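Local structure of translation initiation factor eif-2b-like protein (Chaetomium thermophilum, 4ZEO) at residues Y289-L294 with G322-K327; V313-Y318 with V336-N341. The protein probably acts in translation initiation as the delta subunit of eIF2B, the guanine nucleotide exchange factor for eIF2. One frame throughout, in Å; residues are numbered along the deposited sequence.

Both contacts lie in the Rossmann-like part of the chain, and their segments alternate along it. From the N terminus, strand 285-289 runs into the loop of 289-294 and helix 293-304. Strand 310-314 follows and opens contact 2. The chain then enters helix 321-331, where 322-327 closes the loop of contact 1. Strand 336-338 comes next and closes the loop of contact 2, so the two loops cross. Contact 1 ties the end of strand 285-289 to helix 321-331, the crossover helix between strands 310-314 and 336-338. Contact 2 pairs strand 310-314 with its outer neighbour. Gly-290 N to Leu-314 O, 2.8 Å, probably bonds the two contacts together.

Contact 1 of 2, residues Y289-L294 with G322-K327; sequences YGRHRL and GKELAK
Arg-291 sends CG anti to its own backbone nitrogen (chi1 -177°), and the chain then stays extended as far as NE. This carries the aliphatic part across Leu-325 and the guanidinium group on to Glu-324. Leu-325 also turns CG away from its backbone nitrogen (chi1 175°), and its CD2 methyl comes within 3.4 Å of Gly-290 O. The side chains of Arg-291 and Leu-325 meet near their roots. Arg-291 CG lies 3.8 Å from Leu-325 CB. Further out, Arg-291 NH1 is 3.4 Å from Glu-324 CB, which approaches obliquely. The Glu-324 to Leu-325 peptide lies over one face of the guanidinium, offset toward its rim.

The contact sits at the C-terminal end of inner strand 285-289 of the parallel Rossmann-like sheet. The loop after this strand packs on the helix that links strands 310-314 and 336-338. The backbones come closest at two glycines, Gly-290 and Gly-322, with CA atoms 4.0 Å apart. Neither has a side chain to hold the backbones apart. Gly-290 also has a positive phi, a backbone shape that suits glycine.

Glu-324 OE2 lies 4.5 Å from Arg-291 NH1 and well out of the guanidinium plane. No N-H points at it, and the charges can probably only attract at a distance. The stronger partner of Arg-291 is Glu-296, which forms a salt bridge with NE. Glu-324 instead pairs along its own helix, with OE1 3.6 Å from Lys-327 NZ. In the same loop as Arg-291, His-292 is the N-cap of helix 293-304. Its ND1 accepts from Leu-294 N at 3.3 Å, with the donor tilted 19° from the ring plane. The NE2 of His-292 is hydrogen-bonded to Gly-359 O.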
loop_
_atom_site.group_PDB
_atom_site.type_symbol
_atom_site.label_atom_id
_atom_site.label_comp_id
_atom_site.label_asym_id
_atom_site.label_seq_id
_atom_site.Cartn_x
_atom_site.Cartn_y
_atom_site.Cartn_z
ATOM N N TYR A 289 -14.927 1.269 -4.605
ATOM C CA TYR A 289 -14.580 1.243 -6.025
ATOM C C TYR A 289 -13.444 0.263 -6.312
ATOM O O TYR A 289 -12.346 0.386 -5.767
ATOM C CB TYR A 289 -14.191 2.647 -6.479
ATOM C CG TYR A 289 -13.789 2.786 -7.923
ATOM C CD1 TYR A 289 -14.709 2.571 -8.947
ATOM C CD2 TYR A 289 -12.487 3.130 -8.269
ATOM C CE1 TYR A 289 -14.348 2.712 -10.276
ATOM C CE2 TYR A 289 -12.114 3.267 -9.590
ATOM C CZ TYR A 289 -13.052 3.065 -10.593
ATOM O OH TYR A 289 -12.685 3.212 -11.919
ATOM N N GLY A 290 -13.715 -0.699 -7.191
ATOM C CA GLY A 290 -12.745 -1.703 -7.558
ATOM C C GLY A 290 -12.434 -2.586 -6.376
ATOM O O GLY A 290 -13.238 -2.708 -5.452
ATOM N N ARG A 291 -11.252 -3.194 -6.393
ATOM C CA ARG A 291 -10.839 -4.024 -5.282
ATOM C C ARG A 291 -9.571 -3.548 -4.618
ATOM O O ARG A 291 -8.492 -3.695 -5.170
ATOM C CB ARG A 291 -10.642 -5.444 -5.761
ATOM C CG ARG A 291 -10.276 -6.406 -4.678
ATOM C CD ARG A 291 -9.995 -7.743 -5.299
ATOM N NE ARG A 291 -9.955 -8.790 -4.299
ATOM C CZ ARG A 291 -9.876 -10.083 -4.591
ATOM N NH1 ARG A 291 -9.862 -10.468 -5.856
ATOM N NH2 ARG A 291 -9.836 -10.983 -3.621
ATOM N N HIS A 292 -9.699 -3.010 -3.411
ATOM C CA HIS A 292 -8.521 -2.635 -2.647
ATOM C C HIS A 292 -8.453 -3.518 -1.409
ATOM O O HIS A 292 -9.432 -3.636 -0.665
ATOM C CB HIS A 292 -8.556 -1.161 -2.236
ATOM C CG HIS A 292 -7.218 -0.624 -1.814
ATOM N ND1 HIS A 292 -6.689 -0.838 -0.558
ATOM C CD2 HIS A 292 -6.313 0.128 -2.487
ATOM C CE1 HIS A 292 -5.506 -0.247 -0.480
ATOM N NE2 HIS A 292 -5.254 0.338 -1.637
ATOM N N ARG A 293 -7.274 -4.066 -1.153
ATOM C CA ARG A 293 -7.067 -5.014 -0.058
ATOM C C ARG A 293 -7.501 -4.481 1.329
ATOM O O ARG A 293 -8.133 -5.192 2.097
ATOM C CB ARG A 293 -5.585 -5.414 -0.035
ATOM C CG ARG A 293 -5.147 -6.287 1.119
ATOM C CD ARG A 293 -3.609 -6.398 1.159
ATOM N NE ARG A 293 -3.019 -5.079 0.933
ATOM C CZ ARG A 293 -2.654 -4.251 1.904
ATOM N NH1 ARG A 293 -2.145 -3.053 1.617
ATOM N NH2 ARG A 293 -2.804 -4.622 3.170
ATOM N N LEU A 294 -7.183 -3.230 1.647
ATOM C CA LEU A 294 -7.566 -2.682 2.944
ATOM C C LEU A 294 -9.099 -2.608 3.077
ATOM O O LEU A 294 -9.646 -2.902 4.146
ATOM C CB LEU A 294 -6.940 -1.308 3.156
ATOM C CG LEU A 294 -5.429 -1.267 3.357
ATOM C CD1 LEU A 294 -4.978 0.158 3.617
ATOM C CD2 LEU A 294 -5.017 -2.166 4.509
ATOM N N GLY A 322 -13.316 -5.381 -9.313
ATOM C CA GLY A 322 -14.427 -5.285 -8.380
ATOM C C GLY A 322 -15.397 -6.460 -8.367
ATOM O O GLY A 322 -16.066 -6.717 -7.359
ATOM N N LYS A 323 -15.520 -7.132 -9.507
ATOM C CA LYS A 323 -16.366 -8.311 -9.614
ATOM C C LYS A 323 -15.821 -9.427 -8.702
ATOM O O LYS A 323 -16.574 -10.127 -8.029
ATOM C CB LYS A 323 -16.461 -8.760 -11.072
ATOM C CG LYS A 323 -17.776 -9.409 -11.430
ATOM C CD LYS A 323 -17.692 -10.115 -12.765
ATOM C CE LYS A 323 -19.026 -10.756 -13.161
ATOM N NZ LYS A 323 -20.048 -9.771 -13.628
ATOM N N GLU A 324 -14.504 -9.572 -8.673
ATOM C CA GLU A 324 -13.867 -10.513 -7.760
ATOM C C GLU A 324 -14.099 -10.114 -6.287
ATOM O O GLU A 324 -14.340 -10.962 -5.440
ATOM C CB GLU A 324 -12.377 -10.616 -8.071
ATOM C CG GLU A 324 -12.102 -11.444 -9.312
ATOM C CD GLU A 324 -12.599 -12.863 -9.164
ATOM O OE1 GLU A 324 -13.105 -13.423 -10.161
ATOM O OE2 GLU A 324 -12.508 -13.413 -8.044
ATOM N N LEU A 325 -14.016 -8.830 -5.979
ATOM C CA LEU A 325 -14.338 -8.378 -4.628
ATOM C C LEU A 325 -15.789 -8.712 -4.257
ATOM O O LEU A 325 -16.060 -9.210 -3.163
ATOM C CB LEU A 325 -14.090 -6.873 -4.476
ATOM C CG LEU A 325 -14.518 -6.315 -3.115
ATOM C CD1 LEU A 325 -13.761 -7.020 -1.986
ATOM C CD2 LEU A 325 -14.334 -4.785 -3.035
ATOM N N ALA A 326 -16.713 -8.460 -5.177
ATOM C CA ALA A 326 -18.127 -8.761 -4.944
ATOM C C ALA A 326 -18.312 -10.247 -4.689
ATOM O O ALA A 326 -19.151 -10.648 -3.880
ATOM C CB ALA A 326 -18.997 -8.306 -6.132
ATOM N N LYS A 327 -17.538 -11.057 -5.405
ATOM C CA LYS A 327 -17.557 -12.505 -5.221
ATOM C C LYS A 327 -17.183 -12.876 -3.797
ATOM O O LYS A 327 -17.914 -13.606 -3.131
ATOM C CB LYS A 327 -16.590 -13.201 -6.187
ATOM C CG LYS A 327 -17.222 -13.780 -7.444
ATOM C CD LYS A 327 -16.221 -14.638 -8.229
ATOM C CE LYS A 327 -16.769 -15.020 -9.598
ATOM N NZ LYS A 327 -16.633 -13.886 -10.561
#

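Contact 2 of 2, residues V313-Y318 with V336-N341; sequences VLDDPY and VLYSPN
The beta-alpha-beta unit of strand 310-314, helix 321-331 and strand 336-338 brings these segments side by side. Val-313 and Tyr-338 form a parallel bridge. Val-313 N donates to Leu-337 O at 2.7 Å, and Ser-339 N donates to Val-313 O at 2.8 Å. Both bonds are nearly straight. On the sheet face turned to helix 321-331, Val-313 CG2 meets Val-336 CG1 at 3.7 Å, and Val-313 CG1 lies 4.1 Å from Tyr-338 CD1.

Strand 336-338 is an outermost strand of the parallel Rossmann-like sheet within this chain. Tyr-338 sets its ring anti to the backbone nitrogen (chi1 176°), and the hydroxyl reaches the loop that follows strand 310-314. There Tyr-338 OH donates to Asp-315 OD1 at 2.7 Å. Asp-315 OD1 accepts at the ring edge with its anti lone pair, and the carboxylate stands 83° from the ring plane. The other oxygen, OD2, takes weak bonds from Asp-316 N and Gly-322 N, so both oxygens have partners. A phenylalanine at Tyr-338 would probably leave Asp-315 OD1 without this donor and the carboxylate freer to turn. Beyond it, Asp-316 OD1 accepts from Tyr-318 N at 3.0 Å in an Asx turn.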
loop_
_atom_site.group_PDB
_atom_site.type_symbol
_atom_site.label_atom_id
_atom_site.label_comp_id
_atom_site.label_asym_id
_atom_site.label_seq_id
_atom_site.Cartn_x
_atom_site.Cartn_y
_atom_site.Cartn_z
ATOM N N VAL A 313 -20.466 -2.140 -4.886
ATOM C CA VAL A 313 -19.155 -2.169 -5.506
ATOM C C VAL A 313 -19.226 -1.615 -6.910
ATOM O O VAL A 313 -19.924 -2.145 -7.773
ATOM C CB VAL A 313 -18.563 -3.593 -5.528
ATOM C CG1 VAL A 313 -17.174 -3.572 -6.141
ATOM C CG2 VAL A 313 -18.497 -4.147 -4.113
ATOM N N LEU A 314 -18.493 -0.531 -7.118
ATOM C CA LEU A 314 -18.441 0.140 -8.401
ATOM C C LEU A 314 -17.151 -0.298 -9.086
ATOM O O LEU A 314 -16.215 -0.719 -8.396
ATOM C CB LEU A 314 -18.484 1.655 -8.204
ATOM C CG LEU A 314 -19.693 2.272 -7.478
ATOM C CD1 LEU A 314 -19.419 3.720 -7.104
ATOM C CD2 LEU A 314 -20.921 2.210 -8.335
ATOM N N ASP A 315 -17.084 -0.256 -10.418
ATOM C CA ASP A 315 -15.868 -0.738 -11.061
ATOM C C ASP A 315 -15.421 0.084 -12.250
ATOM O O ASP A 315 -16.133 0.976 -12.719
ATOM C CB ASP A 315 -16.034 -2.189 -11.519
ATOM C CG ASP A 315 -14.811 -3.059 -11.184
ATOM O OD1 ASP A 315 -14.944 -4.293 -11.278
ATOM O OD2 ASP A 315 -13.723 -2.518 -10.851
ATOM N N ASP A 316 -14.204 -0.209 -12.698
ATOM C CA ASP A 316 -13.666 0.270 -13.960
ATOM C C ASP A 316 -13.975 -0.833 -14.973
ATOM O O ASP A 316 -13.533 -1.966 -14.791
ATOM C CB ASP A 316 -12.156 0.524 -13.830
ATOM C CG ASP A 316 -11.518 1.096 -15.096
ATOM O OD1 ASP A 316 -11.976 0.825 -16.224
ATOM O OD2 ASP A 316 -10.505 1.799 -14.954
ATOM N N PRO A 317 -14.699 -0.504 -16.059
ATOM C CA PRO A 317 -15.137 -1.481 -17.060
ATOM C C PRO A 317 -13.963 -2.186 -17.733
ATOM O O PRO A 317 -14.127 -3.282 -18.263
ATOM C CB PRO A 317 -15.935 -0.628 -18.052
ATOM C CG PRO A 317 -15.345 0.728 -17.915
ATOM C CD PRO A 317 -15.125 0.855 -16.436
ATOM N N TYR A 318 -12.844 -1.479 -17.850
ATOM C CA TYR A 318 -11.606 -2.016 -18.416
ATOM C C TYR A 318 -10.786 -2.940 -17.514
ATOM O O TYR A 318 -10.065 -3.790 -18.011
ATOM C CB TYR A 318 -10.765 -0.869 -18.957
ATOM C CG TYR A 318 -11.572 -0.082 -19.961
ATOM C CD1 TYR A 318 -11.819 -0.601 -21.222
ATOM C CD2 TYR A 318 -12.101 1.172 -19.649
ATOM C CE1 TYR A 318 -12.564 0.096 -22.149
ATOM C CE2 TYR A 318 -12.844 1.882 -20.570
ATOM C CZ TYR A 318 -13.069 1.336 -21.818
ATOM O OH TYR A 318 -13.806 2.022 -22.750
ATOM N N VAL A 336 -24.247 -7.782 -1.802
ATOM C CA VAL A 336 -23.471 -6.863 -2.623
ATOM C C VAL A 336 -24.196 -6.481 -3.914
ATOM O O VAL A 336 -24.749 -7.337 -4.617
ATOM C CB VAL A 336 -22.095 -7.459 -2.993
ATOM C CG1 VAL A 336 -21.304 -6.485 -3.868
ATOM C CG2 VAL A 336 -21.305 -7.824 -1.736
ATOM N N LEU A 337 -24.190 -5.182 -4.200
ATOM C CA LEU A 337 -24.666 -4.639 -5.464
ATOM C C LEU A 337 -23.464 -4.271 -6.327
ATOM O O LEU A 337 -22.625 -3.458 -5.944
ATOM C CB LEU A 337 -25.550 -3.429 -5.217
ATOM C CG LEU A 337 -26.296 -2.792 -6.378
ATOM C CD1 LEU A 337 -27.097 -3.833 -7.138
ATOM C CD2 LEU A 337 -27.191 -1.697 -5.820
ATOM N N TYR A 338 -23.358 -4.897 -7.482
ATOM C CA TYR A 338 -22.188 -4.707 -8.316
ATOM C C TYR A 338 -22.481 -3.913 -9.583
ATOM O O TYR A 338 -23.403 -4.223 -10.330
ATOM C CB TYR A 338 -21.583 -6.060 -8.711
ATOM C CG TYR A 338 -20.432 -5.895 -9.656
ATOM C CD1 TYR A 338 -19.214 -5.426 -9.191
ATOM C CD2 TYR A 338 -20.561 -6.171 -11.014
ATOM C CE1 TYR A 338 -18.141 -5.249 -10.042
ATOM C CE2 TYR A 338 -19.487 -5.998 -11.885
ATOM C CZ TYR A 338 -18.277 -5.541 -11.384
ATOM O OH TYR A 338 -17.191 -5.368 -12.208
ATOM N N SER A 339 -21.647 -2.925 -9.853
ATOM C CA SER A 339 -21.749 -2.189 -11.093
ATOM C C SER A 339 -20.402 -2.238 -11.799
ATOM O O SER A 339 -19.372 -1.943 -11.187
ATOM C CB SER A 339 -22.181 -0.751 -10.832
ATOM O OG SER A 339 -22.659 -0.174 -12.027
ATOM N N PRO A 340 -20.394 -2.661 -13.074
ATOM C CA PRO A 340 -19.166 -2.743 -13.872
ATOM C C PRO A 340 -18.588 -1.376 -14.219
ATOM O O PRO A 340 -17.458 -1.292 -14.675
ATOM C CB PRO A 340 -19.628 -3.462 -15.142
ATOM C CG PRO A 340 -21.050 -3.131 -15.239
ATOM C CD PRO A 340 -21.546 -3.177 -13.824
ATOM N N ASN A 341 -19.383 -0.325 -14.062
ATOM C CA ASN A 341 -18.969 1.017 -14.458
ATOM C C ASN A 341 -19.383 2.107 -13.486
ATOM O O ASN A 341 -19.974 1.836 -12.450
ATOM C CB ASN A 341 -19.519 1.344 -15.834
ATOM C CG ASN A 341 -20.985 1.027 -15.948
ATOM O OD1 ASN A 341 -21.811 1.585 -15.225
ATOM N ND2 ASN A 341 -21.328 0.155 -16.890
#